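Local coordinates for receptor-type tyrosine-protein phosphatase C (Rattus norvegicus, PDB 5FN8) that dephosphorylates protein phosphotyrosines inside the cell and is probably required for T-cell activation through the antigen receptor, represented here by two extracellular fibronectin type III domains, at residues A95-G99 and E123-P127; G99-K105 and V116-Y122; P64-V70 and D88-K94; T161-V167 and E179-T185. All blocks are in the same frame, centred on the assembly; numbering follows the deposited sequence.

Contact 1: residues A95-G99 and E123-P127. With NAG (2-acetamido-2-deoxy-beta-D-glucopyranose), chain H.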
# COMPACT_ATOMS: atom_id res chain seq x y z
N ALA B 95 -4.10 14.11 -5.50
CA ALA B 95 -4.94 12.92 -5.54
C ALA B 95 -5.04 12.37 -6.96
O ALA B 95 -4.82 13.09 -7.95
CB ALA B 95 -6.32 13.23 -4.99
N ALA B 96 -5.35 11.08 -7.06
CA ALA B 96 -5.56 10.45 -8.36
C ALA B 96 -6.86 9.61 -8.31
O ALA B 96 -7.51 9.53 -7.26
CB ALA B 96 -4.35 9.56 -8.70
N ARG B 97 -7.26 9.02 -9.45
CA ARG B 97 -8.43 8.15 -9.52
C ARG B 97 -8.12 6.93 -8.67
O ARG B 97 -7.01 6.38 -8.76
CB ARG B 97 -8.72 7.70 -10.95
CG ARG B 97 -9.15 8.82 -11.88
CD ARG B 97 -9.36 8.29 -13.27
NE ARG B 97 -10.72 7.79 -13.45
CZ ARG B 97 -11.06 6.53 -13.73
NH1 ARG B 97 -10.13 5.60 -13.86
NH2 ARG B 97 -12.34 6.20 -13.86
N PRO B 98 -9.05 6.50 -7.79
CA PRO B 98 -8.80 5.28 -7.01
C PRO B 98 -8.90 4.06 -7.95
O PRO B 98 -9.25 4.19 -9.14
CB PRO B 98 -9.98 5.28 -6.01
CG PRO B 98 -11.08 5.97 -6.71
CD PRO B 98 -10.42 7.02 -7.55
N GLY B 99 -8.69 2.87 -7.40
CA GLY B 99 -8.88 1.65 -8.16
C GLY B 99 -10.32 1.17 -8.04
O GLY B 99 -11.18 1.86 -7.50
N GLU B 123 -5.66 0.74 -4.00
CA GLU B 123 -5.26 2.12 -4.27
C GLU B 123 -6.42 3.09 -3.98
O GLU B 123 -7.37 3.16 -4.77
CB GLU B 123 -4.83 2.25 -5.74
CG GLU B 123 -3.53 1.51 -6.09
CD GLU B 123 -3.01 1.75 -7.49
OE1 GLU B 123 -2.85 2.94 -7.88
OE2 GLU B 123 -2.78 0.76 -8.21
N ILE B 124 -6.36 3.81 -2.83
CA ILE B 124 -7.32 4.83 -2.38
C ILE B 124 -7.07 6.13 -3.14
O ILE B 124 -8.00 6.68 -3.74
CB ILE B 124 -7.32 5.01 -0.84
CG1 ILE B 124 -7.54 3.64 -0.08
CG2 ILE B 124 -8.36 6.10 -0.37
CD1 ILE B 124 -8.65 2.76 -0.53
N ASN B 125 -5.81 6.63 -3.10
CA ASN B 125 -5.31 7.84 -3.79
C ASN B 125 -5.96 9.16 -3.47
O ASN B 125 -5.87 10.10 -4.26
CB ASN B 125 -5.27 7.60 -5.32
CG ASN B 125 -4.43 6.42 -5.72
OD1 ASN B 125 -3.55 5.98 -4.98
ND2 ASN B 125 -4.68 5.90 -6.92
N GLY B 126 -6.58 9.24 -2.31
CA GLY B 126 -7.27 10.46 -1.90
C GLY B 126 -7.61 10.48 -0.43
O GLY B 126 -7.40 9.46 0.25
N PRO B 127 -8.20 11.59 0.07
CA PRO B 127 -8.49 11.70 1.52
C PRO B 127 -9.64 10.93 2.12
O PRO B 127 -9.67 10.78 3.35
CB PRO B 127 -8.70 13.21 1.73
CG PRO B 127 -9.20 13.69 0.42
CD PRO B 127 -8.51 12.85 -0.64
C1 NAG H . -2.18 11.33 -12.99
C2 NAG H . -3.37 10.47 -13.42
C3 NAG H . -3.39 10.35 -14.94
C4 NAG H . -3.43 11.73 -15.58
C5 NAG H . -2.28 12.59 -15.07
C6 NAG H . -2.36 14.03 -15.52
C7 NAG H . -4.59 8.72 -12.14
C8 NAG H . -4.57 7.29 -11.72
N2 NAG H . -3.47 9.16 -12.79
O3 NAG H . -4.54 9.60 -15.35
O4 NAG H . -3.36 11.63 -17.00
O5 NAG H . -2.29 12.61 -13.63
O6 NAG H . -3.65 14.59 -15.34
O7 NAG H . -5.55 9.46 -11.91

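Contact 2: residues G99-K105 and V116-Y122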
# COMPACT_ATOMS: atom_id res chain seq x y z
N GLY B 99 -8.69 2.87 -7.40
CA GLY B 99 -8.88 1.65 -8.16
C GLY B 99 -10.32 1.17 -8.04
O GLY B 99 -11.18 1.86 -7.50
N LYS B 100 -10.58 -0.03 -8.56
CA LYS B 100 -11.90 -0.64 -8.51
C LYS B 100 -12.08 -1.37 -7.19
O LYS B 100 -11.12 -1.78 -6.58
CB LYS B 100 -12.10 -1.60 -9.68
CG LYS B 100 -12.04 -0.96 -11.06
CD LYS B 100 -11.96 -2.01 -12.16
CE LYS B 100 -13.26 -2.74 -12.38
NZ LYS B 100 -13.09 -3.97 -13.20
N VAL B 101 -13.30 -1.53 -6.75
CA VAL B 101 -13.63 -2.23 -5.52
C VAL B 101 -13.31 -3.73 -5.69
O VAL B 101 -13.33 -4.26 -6.81
CB VAL B 101 -15.12 -1.97 -5.08
CG1 VAL B 101 -15.37 -0.48 -4.82
CG2 VAL B 101 -16.15 -2.56 -6.08
N ASN B 102 -13.04 -4.40 -4.58
CA ASN B 102 -12.72 -5.82 -4.61
C ASN B 102 -13.83 -6.65 -4.01
O ASN B 102 -14.44 -6.23 -3.02
CB ASN B 102 -11.37 -6.10 -3.89
CG ASN B 102 -10.18 -5.52 -4.62
OD1 ASN B 102 -9.84 -5.96 -5.75
ND2 ASN B 102 -9.56 -4.50 -4.04
N GLY B 103 -14.06 -7.81 -4.59
CA GLY B 103 -15.02 -8.80 -4.12
C GLY B 103 -16.46 -8.38 -4.15
O GLY B 103 -17.19 -8.60 -3.18
N MET B 104 -16.88 -7.77 -5.29
CA MET B 104 -18.26 -7.31 -5.44
C MET B 104 -19.20 -8.49 -5.59
O MET B 104 -19.07 -9.28 -6.54
CB MET B 104 -18.40 -6.32 -6.60
CG MET B 104 -19.71 -5.57 -6.58
SD MET B 104 -19.92 -4.71 -8.13
CE MET B 104 -21.73 -4.59 -8.21
N LYS B 105 -20.10 -8.63 -4.61
CA LYS B 105 -21.09 -9.71 -4.59
C LYS B 105 -22.51 -9.18 -4.65
O LYS B 105 -22.91 -8.34 -3.84
CB LYS B 105 -20.90 -10.60 -3.36
CG LYS B 105 -20.93 -12.08 -3.69
CD LYS B 105 -19.79 -12.78 -3.00
CE LYS B 105 -20.19 -13.48 -1.73
NZ LYS B 105 -19.28 -13.16 -0.58
N VAL B 116 -26.00 -5.80 -2.21
CA VAL B 116 -24.74 -5.56 -2.90
C VAL B 116 -23.64 -5.30 -1.86
O VAL B 116 -23.82 -4.49 -0.96
CB VAL B 116 -24.82 -4.45 -4.00
CG1 VAL B 116 -23.49 -4.33 -4.77
CG2 VAL B 116 -25.97 -4.69 -4.97
N THR B 117 -22.52 -6.03 -1.95
CA THR B 117 -21.38 -5.93 -1.02
C THR B 117 -20.09 -5.93 -1.79
O THR B 117 -19.99 -6.51 -2.87
CB THR B 117 -21.37 -7.08 0.01
OG1 THR B 117 -21.39 -8.33 -0.68
CG2 THR B 117 -22.52 -7.00 1.01
N CYS B 118 -19.10 -5.27 -1.24
CA CYS B 118 -17.78 -5.20 -1.83
C CYS B 118 -16.80 -4.79 -0.76
O CYS B 118 -17.19 -4.40 0.35
CB CYS B 118 -17.74 -4.26 -3.04
SG CYS B 118 -17.59 -2.50 -2.61
N ASN B 119 -15.51 -4.86 -1.10
CA ASN B 119 -14.46 -4.43 -0.22
C ASN B 119 -13.70 -3.32 -0.90
O ASN B 119 -13.74 -3.19 -2.13
CB ASN B 119 -13.53 -5.59 0.15
CG ASN B 119 -14.24 -6.76 0.79
OD1 ASN B 119 -14.24 -7.87 0.25
ND2 ASN B 119 -14.87 -6.53 1.93
N SER B 120 -13.01 -2.53 -0.11
CA SER B 120 -12.19 -1.40 -0.52
C SER B 120 -11.24 -1.70 -1.68
O SER B 120 -10.73 -2.83 -1.76
CB SER B 120 -11.38 -0.93 0.68
OG SER B 120 -10.54 0.17 0.38
N PRO B 121 -10.91 -0.71 -2.57
CA PRO B 121 -9.86 -0.95 -3.56
C PRO B 121 -8.49 -0.94 -2.82
O PRO B 121 -8.40 -0.52 -1.66
CB PRO B 121 -9.96 0.29 -4.47
CG PRO B 121 -11.21 0.98 -4.07
CD PRO B 121 -11.38 0.68 -2.65
N TYR B 122 -7.43 -1.37 -3.49
CA TYR B 122 -6.11 -1.36 -2.85
C TYR B 122 -5.50 0.04 -2.86
O TYR B 122 -5.01 0.52 -1.83
CB TYR B 122 -5.19 -2.42 -3.49
CG TYR B 122 -5.63 -3.84 -3.22
CD1 TYR B 122 -5.38 -4.44 -1.99
CD2 TYR B 122 -6.22 -4.60 -4.21
CE1 TYR B 122 -5.74 -5.77 -1.75
CE2 TYR B 122 -6.53 -5.95 -4.00
CZ TYR B 122 -6.33 -6.51 -2.76
OH TYR B 122 -6.69 -7.82 -2.54
O HOH W 1 -8.46 -2.68 -6.07

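Contact 3: residues P64-V70 and D88-K94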
# COMPACT_ATOMS: atom_id res chain seq x y z
N PRO B 64 0.18 8.61 -5.28
CA PRO B 64 -0.76 9.75 -5.14
C PRO B 64 -1.21 9.97 -3.71
O PRO B 64 -1.19 9.04 -2.90
CB PRO B 64 -1.90 9.37 -6.06
CG PRO B 64 -1.31 8.34 -7.01
CD PRO B 64 -0.43 7.55 -6.11
N TYR B 65 -1.52 11.24 -3.39
CA TYR B 65 -1.98 11.72 -2.09
C TYR B 65 -1.12 11.25 -0.89
O TYR B 65 -1.62 10.83 0.16
CB TYR B 65 -3.52 11.47 -1.93
CG TYR B 65 -4.15 12.43 -0.96
CD1 TYR B 65 -4.37 13.77 -1.30
CD2 TYR B 65 -4.49 12.03 0.34
CE1 TYR B 65 -4.87 14.68 -0.38
CE2 TYR B 65 -5.04 12.93 1.25
CZ TYR B 65 -5.23 14.25 0.89
OH TYR B 65 -5.79 15.14 1.78
N THR B 66 0.20 11.30 -1.08
CA THR B 66 1.17 10.89 -0.07
C THR B 66 2.01 12.09 0.32
O THR B 66 2.42 12.87 -0.53
CB THR B 66 1.97 9.66 -0.57
OG1 THR B 66 1.07 8.58 -0.80
CG2 THR B 66 3.02 9.18 0.42
N GLU B 67 2.24 12.25 1.63
CA GLU B 67 3.11 13.27 2.20
C GLU B 67 4.55 12.78 2.10
O GLU B 67 4.83 11.62 2.43
CB GLU B 67 2.77 13.50 3.68
CG GLU B 67 2.53 14.96 4.03
CD GLU B 67 1.08 15.30 4.34
OE1 GLU B 67 0.45 14.54 5.11
OE2 GLU B 67 0.60 16.34 3.84
N TYR B 68 5.44 13.65 1.61
CA TYR B 68 6.85 13.36 1.48
C TYR B 68 7.71 14.47 2.04
O TYR B 68 7.28 15.62 2.15
CB TYR B 68 7.25 13.20 0.02
CG TYR B 68 6.73 11.96 -0.66
CD1 TYR B 68 7.46 10.78 -0.64
CD2 TYR B 68 5.56 12.00 -1.42
CE1 TYR B 68 7.01 9.65 -1.30
CE2 TYR B 68 5.11 10.88 -2.11
CZ TYR B 68 5.82 9.69 -2.01
OH TYR B 68 5.39 8.60 -2.71
N THR B 69 8.96 14.14 2.33
CA THR B 69 9.94 15.12 2.78
C THR B 69 11.20 14.96 1.99
O THR B 69 11.61 13.82 1.74
CB THR B 69 10.08 15.19 4.29
OG1 THR B 69 11.13 16.10 4.57
CG2 THR B 69 10.37 13.86 4.93
N VAL B 70 11.74 16.10 1.49
CA VAL B 70 12.94 16.20 0.65
C VAL B 70 13.99 17.01 1.36
O VAL B 70 13.66 17.93 2.11
CB VAL B 70 12.70 16.88 -0.73
CG1 VAL B 70 13.69 16.39 -1.79
CG2 VAL B 70 11.31 16.71 -1.20
N ASP B 88 14.04 20.72 6.22
CA ASP B 88 13.52 19.72 5.30
C ASP B 88 12.33 20.34 4.59
O ASP B 88 11.60 21.15 5.20
CB ASP B 88 13.06 18.46 6.05
CG ASP B 88 14.16 17.48 6.38
OD1 ASP B 88 15.20 17.50 5.69
OD2 ASP B 88 13.97 16.66 7.31
N CYS B 89 12.14 19.99 3.32
CA CYS B 89 11.05 20.53 2.55
C CYS B 89 9.92 19.50 2.44
O CYS B 89 10.16 18.36 2.03
CB CYS B 89 11.51 21.04 1.20
SG CYS B 89 10.28 22.05 0.35
N ASN B 90 8.72 19.87 2.88
CA ASN B 90 7.56 18.97 2.90
C ASN B 90 6.58 19.30 1.79
O ASN B 90 6.32 20.47 1.51
CB ASN B 90 6.84 18.99 4.25
CG ASN B 90 7.78 18.87 5.42
OD1 ASN B 90 8.32 17.81 5.71
ND2 ASN B 90 8.03 20.00 6.06
N PHE B 91 6.06 18.25 1.16
CA PHE B 91 5.07 18.34 0.09
C PHE B 91 4.14 17.11 0.13
O PHE B 91 4.39 16.14 0.85
CB PHE B 91 5.74 18.53 -1.30
CG PHE B 91 6.40 17.29 -1.85
CD1 PHE B 91 7.71 16.96 -1.51
CD2 PHE B 91 5.71 16.44 -2.70
CE1 PHE B 91 8.32 15.81 -2.02
CE2 PHE B 91 6.29 15.26 -3.18
CZ PHE B 91 7.60 14.96 -2.84
N ARG B 92 3.05 17.19 -0.62
CA ARG B 92 2.08 16.12 -0.76
C ARG B 92 1.73 16.01 -2.22
O ARG B 92 1.46 17.02 -2.85
CB ARG B 92 0.81 16.33 0.09
CG ARG B 92 -0.04 15.01 0.21
CD ARG B 92 -1.35 15.14 0.96
NE ARG B 92 -2.05 16.33 0.49
CZ ARG B 92 -2.80 17.12 1.26
NH1 ARG B 92 -2.98 16.83 2.55
NH2 ARG B 92 -3.38 18.20 0.74
N THR B 93 1.78 14.79 -2.76
CA THR B 93 1.38 14.56 -4.14
C THR B 93 -0.17 14.78 -4.24
O THR B 93 -0.91 14.66 -3.24
CB THR B 93 1.83 13.19 -4.65
OG1 THR B 93 1.51 12.20 -3.66
CG2 THR B 93 3.32 13.15 -4.98
N LYS B 94 -0.61 15.19 -5.43
CA LYS B 94 -2.03 15.42 -5.67
C LYS B 94 -2.76 14.07 -5.68
O LYS B 94 -2.12 13.00 -5.80
CB LYS B 94 -2.24 16.22 -6.99
CG LYS B 94 -1.52 17.57 -7.05
CD LYS B 94 -2.06 18.62 -6.06
CE LYS B 94 -1.07 19.74 -5.77
NZ LYS B 94 -0.58 19.73 -4.35
O HOH W 2 -2.30 14.48 3.87

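Contact 4: residues T161-V167 and E179-T185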
# COMPACT_ATOMS: atom_id res chain seq x y z
N THR B 161 -37.14 -8.88 -13.52
CA THR B 161 -36.37 -7.91 -14.28
C THR B 161 -34.86 -8.08 -14.12
O THR B 161 -34.37 -8.42 -13.04
CB THR B 161 -36.91 -6.50 -13.95
OG1 THR B 161 -38.34 -6.49 -14.11
CG2 THR B 161 -36.28 -5.39 -14.80
N ASP B 162 -34.13 -7.88 -15.24
CA ASP B 162 -32.67 -7.88 -15.28
C ASP B 162 -32.21 -6.47 -14.89
O ASP B 162 -32.70 -5.46 -15.44
CB ASP B 162 -32.13 -8.21 -16.69
CG ASP B 162 -32.70 -9.44 -17.35
OD1 ASP B 162 -32.34 -10.57 -16.92
OD2 ASP B 162 -33.45 -9.29 -18.35
N TYR B 163 -31.29 -6.40 -13.94
CA TYR B 163 -30.71 -5.16 -13.46
C TYR B 163 -29.19 -5.24 -13.50
O TYR B 163 -28.62 -6.33 -13.41
CB TYR B 163 -31.16 -4.91 -12.01
CG TYR B 163 -32.60 -4.47 -11.86
CD1 TYR B 163 -32.96 -3.13 -12.02
CD2 TYR B 163 -33.59 -5.38 -11.49
CE1 TYR B 163 -34.29 -2.72 -11.88
CE2 TYR B 163 -34.92 -4.97 -11.33
CZ TYR B 163 -35.26 -3.64 -11.53
OH TYR B 163 -36.55 -3.23 -11.36
N GLU B 164 -28.53 -4.09 -13.67
CA GLU B 164 -27.07 -4.02 -13.57
C GLU B 164 -26.71 -3.14 -12.40
O GLU B 164 -27.41 -2.15 -12.10
CB GLU B 164 -26.29 -3.72 -14.88
CG GLU B 164 -26.64 -2.45 -15.65
CD GLU B 164 -25.57 -1.84 -16.55
OE1 GLU B 164 -24.37 -2.14 -16.35
OE2 GLU B 164 -25.93 -1.02 -17.43
N PHE B 165 -25.71 -3.58 -11.65
CA PHE B 165 -25.23 -2.89 -10.46
C PHE B 165 -23.82 -2.46 -10.72
O PHE B 165 -22.98 -3.28 -11.10
CB PHE B 165 -25.38 -3.79 -9.21
CG PHE B 165 -26.82 -4.20 -8.98
CD1 PHE B 165 -27.38 -5.28 -9.67
CD2 PHE B 165 -27.63 -3.51 -8.09
CE1 PHE B 165 -28.72 -5.63 -9.50
CE2 PHE B 165 -28.97 -3.88 -7.89
CZ PHE B 165 -29.51 -4.93 -8.61
N LEU B 166 -23.58 -1.15 -10.60
CA LEU B 166 -22.29 -0.52 -10.85
C LEU B 166 -21.84 0.15 -9.57
O LEU B 166 -22.50 1.08 -9.13
CB LEU B 166 -22.43 0.52 -11.97
CG LEU B 166 -22.91 0.07 -13.35
CD1 LEU B 166 -24.45 0.18 -13.48
CD2 LEU B 166 -22.30 0.95 -14.42
N VAL B 167 -20.77 -0.37 -8.95
CA VAL B 167 -20.17 0.18 -7.74
C VAL B 167 -18.90 0.92 -8.12
O VAL B 167 -18.05 0.34 -8.77
CB VAL B 167 -19.90 -0.85 -6.61
CG1 VAL B 167 -19.29 -0.15 -5.38
CG2 VAL B 167 -21.17 -1.58 -6.21
N GLU B 179 -17.13 -1.51 -10.95
CA GLU B 179 -17.22 -2.94 -10.97
C GLU B 179 -18.74 -3.18 -11.25
O GLU B 179 -19.60 -2.75 -10.48
CB GLU B 179 -16.76 -3.55 -9.63
CG GLU B 179 -16.49 -5.04 -9.73
CD GLU B 179 -15.55 -5.46 -10.85
OE1 GLU B 179 -14.33 -5.22 -10.72
OE2 GLU B 179 -16.03 -5.99 -11.88
N ILE B 180 -19.04 -3.78 -12.43
CA ILE B 180 -20.38 -4.05 -12.93
C ILE B 180 -20.77 -5.52 -12.73
O ILE B 180 -20.00 -6.43 -13.07
CB ILE B 180 -20.52 -3.61 -14.41
CG1 ILE B 180 -20.06 -2.15 -14.60
CG2 ILE B 180 -21.95 -3.85 -14.95
CD1 ILE B 180 -20.01 -1.61 -16.03
N LYS B 181 -21.97 -5.76 -12.18
CA LYS B 181 -22.48 -7.11 -11.94
C LYS B 181 -23.96 -7.23 -12.34
O LYS B 181 -24.79 -6.49 -11.81
CB LYS B 181 -22.28 -7.56 -10.46
CG LYS B 181 -20.84 -7.72 -10.01
CD LYS B 181 -20.13 -8.93 -10.57
CE LYS B 181 -18.64 -8.90 -10.30
NZ LYS B 181 -17.87 -8.89 -11.58
N PRO B 182 -24.32 -8.15 -13.26
CA PRO B 182 -25.76 -8.34 -13.56
C PRO B 182 -26.45 -9.15 -12.46
O PRO B 182 -25.83 -10.02 -11.84
CB PRO B 182 -25.76 -9.10 -14.89
CG PRO B 182 -24.44 -9.82 -14.93
CD PRO B 182 -23.48 -9.13 -13.98
N GLN B 183 -27.70 -8.84 -12.18
CA GLN B 183 -28.54 -9.52 -11.19
C GLN B 183 -30.01 -9.30 -11.50
O GLN B 183 -30.47 -8.15 -11.55
CB GLN B 183 -28.20 -9.09 -9.76
CG GLN B 183 -29.02 -9.78 -8.68
CD GLN B 183 -28.44 -11.09 -8.18
OE1 GLN B 183 -27.48 -11.64 -8.74
NE2 GLN B 183 -29.01 -11.61 -7.11
N SER B 184 -30.74 -10.40 -11.71
CA SER B 184 -32.19 -10.40 -11.96
C SER B 184 -32.99 -10.53 -10.65
O SER B 184 -32.44 -10.93 -9.61
CB SER B 184 -32.58 -11.53 -12.92
OG SER B 184 -32.43 -11.17 -14.28
N THR B 185 -34.28 -10.19 -10.70
CA THR B 185 -35.18 -10.30 -9.55
C THR B 185 -36.04 -11.57 -9.58
O THR B 185 -35.94 -12.39 -10.50
CB THR B 185 -36.05 -9.04 -9.39
OG1 THR B 185 -36.70 -8.77 -10.63
CG2 THR B 185 -35.24 -7.83 -8.93

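Contact 1: residues A95-G99 and E123-P127
A chi1 of -58° sets CG of Asn125 beside its own backbone N, on the far side from its carbonyl carbon, and this turns the amide toward Arg97 across the contact. The place is the junction between the two fibronectin type III domains: Ala95-Gly99 links the last strand of the first to the first strand of the second, and Glu123-Pro127 is the loop between strands 114-119 and 130-137. Asn125 ND2 donates to Arg97 O at 3.0 Å. The acceptor lies close to the amide plane, whereas the donor stands above the carbonyl plane of Arg97, 38° out of it. The backbone of Asn125 (phi 60°) adopts a left-handed conformation, and its O accepts Ala96 N at 3.0 Å. One residue thus grips the linker with both main chain and side chain. The third bond runs from Gly99 N to Glu123 O at 3.0 Å. Between these bonds Ala96 and Asn125 meet through their CB atoms at 4.0 Å. Pro98 brings CB to 3.3 Å from Ile124 O, while its ring packs on Phe169. Asn171 ND2 ties the two segments together from outside by bonding to both Ala96 O and Ile124 O. Arg97 points away from the loop, and its guanidinium pairs with Asp177. An N-acetylglucosamine lies against the linker, where Ala96 also packs on Asn18 of the second subunit. The acetyl O7 of the sugar accepts Arg97 N at 3.0 Å, almost in line, and touches Ala96 CB at 3.4 Å.

Contact 2: residues G99-K105 and V116-Y122
Val116 meets Met104 through methyl groups, CG1 to CE at 3.9 Å; Met104 carries CG anti to its backbone N (chi1 -165°) and runs on extended, and its side chain also touches Phe165 and Val167. Thr117 and Lys105 form an antiparallel hydrogen-bonded pair, with Lys105 N to Thr117 O at 2.7 Å. Cys118, in disulfide linkage with Cys150, presses SG to 3.5 Å from Val101 CB. Asn119 pairs with Asn102 by two backbone bonds, the shorter from Asn119 N to Asn102 O at 2.6 Å. Between these two pairs the register slips by one residue, a beta bulge where the chain turns a corner at Gly103, which has positive phi. Ser120 accepts Asn102 ND2 at 3.1 Å through its O, and its OG bonds to Pro121 O. Pro121 sets CB 3.2 Å from Lys100 O. Tyr122 crosses the Asn102 side chain at about a right angle, amide and ring planes 53° apart, and its ring stacks on Tyr122 of the second subunit. One water joins Lys100 O, Asn102 ND2 and Tyr122 N. The whole is the first beta hairpin of a fibronectin type III domain, its leading strand interrupted by the corner and bulge at Gly103.

Contact 3: residues P64-V70 and D88-K94
Glu67 to Val70 runs antiparallel to Cys89 to Arg92, the two short strands lying 4.7 Å apart at closest approach with their directions 153° from each other. Tyr68 with Phe91 and Val70 with Cys89 are hydrogen-bonded pairs; Glu67 with Arg92 and Thr69 with Asn90 are non-hydrogen-bonded. On the face of Tyr68 and Val70, Phe91 directs its ring across to the other strand because CG sits between backbone N and carbonyl carbon (chi1 74°). Tyr68 CB rides over that ring in a CH-pi contact, 3.8 Å from the centroid, while the two aromatic rings lie nearly parallel but slid apart, barely overlapping. Val70 CG2 abuts the Phe91 edge, tightly, at 3.2 Å from CE1. On the opposite face Arg92 runs alongside Tyr65, its CD 3.9 Å from the ring centroid. The guanidinium continues over the CE1 rim with its plane 20° from that of the ring. Glu67 OE2 makes a long salt bridge with Arg92 NH1 (3.8 Å), from well out of the guanidinium plane; a water in that plane joins Glu67 OE1 to NH1. Beyond the strand, Thr93 OG1 accepts Thr66 N at 3.0 Å and also bonds to Arg63 O. Tyr68 OH bonds to Arg63 N, five residues earlier, the tyrosine corner of fibronectin type III domains. Residues Tyr68 to Val70 of strand 67-76 pair antiparallel on their other edge with a strand of the second subunit, so the sheet continues into that chain; Cys89 of strand 89-92 is separately joined by a disulfide to Cys13 of that subunit.

Contact 4: residues T161-V167 and E179-T185
Backbone bonds pair Thr161 to Val167 with Glu179 to Thr185: two join Tyr163 with Gln183, two Phe165 with Lys181 and two Val167 with Glu179. Tyr163 N reaches Gln183 O from above the carbonyl plane, 47° out of it. Pro182, with no N-H to give, falls opposite Glu164 in a non-hydrogen-bonded pair. At the outer end Thr185 N donates to Thr161 O, and beside this bond a side chain enters the ladder. Thr185 OG1, placed between its backbone N and carbonyl carbon (chi1 53°), accepts Thr161 N at 2.9 Å and also bonds to Tyr158 O. Strands 162-170 and 179-184 form the last beta hairpin of the second fibronectin type III domain, with 179-184 at the edge of its four-stranded sheet. Tyr163 OH bonds to Tyr158 N, the tyrosine corner of this fold. Side-chain packing divides between the two faces. Toward the domain core, Phe165 sets its edge to Lys181 O and lays CE1 3.5 Å from Gln183 CB, while Tyr163 CE2 touches Thr185 CG2 at 3.7 Å. On the other face Leu166 and Ile180 run side by side, CD2 to CD1 at 3.8 Å, and Glu164 OE1 rests 3.3 Å from Ile180 CG2. Charges gather on Glu179: its OE2 is weakly bonded to Lys181 NZ at 3.4 Å, and its OE1 forms a salt bridge with Lys100 NZ.

How the contacts relate
All four contacts are partly buried. Contact 2 lies in one sheet and contact 4 in the other sheet of the second fibronectin type III domain; Met104 joins them in the core, and Lys100 with Glu179 at its border. Contact 3 is the counterpart of contact 4 in the first domain: both have a buried aromatic face, polar or charged residues at the exposed rim, and a tyrosine corner. Contact 3, however, is extended by the second subunit, whereas no other chain touches contact 4. Contact 1 is irregular, with three separate hydrogen bonds instead of a ladder, and bridges the domains: Ala96 packs on Pro64, and Pro127 on Tyr65, of contact 3. Gly99 passes the chain from it into contact 2.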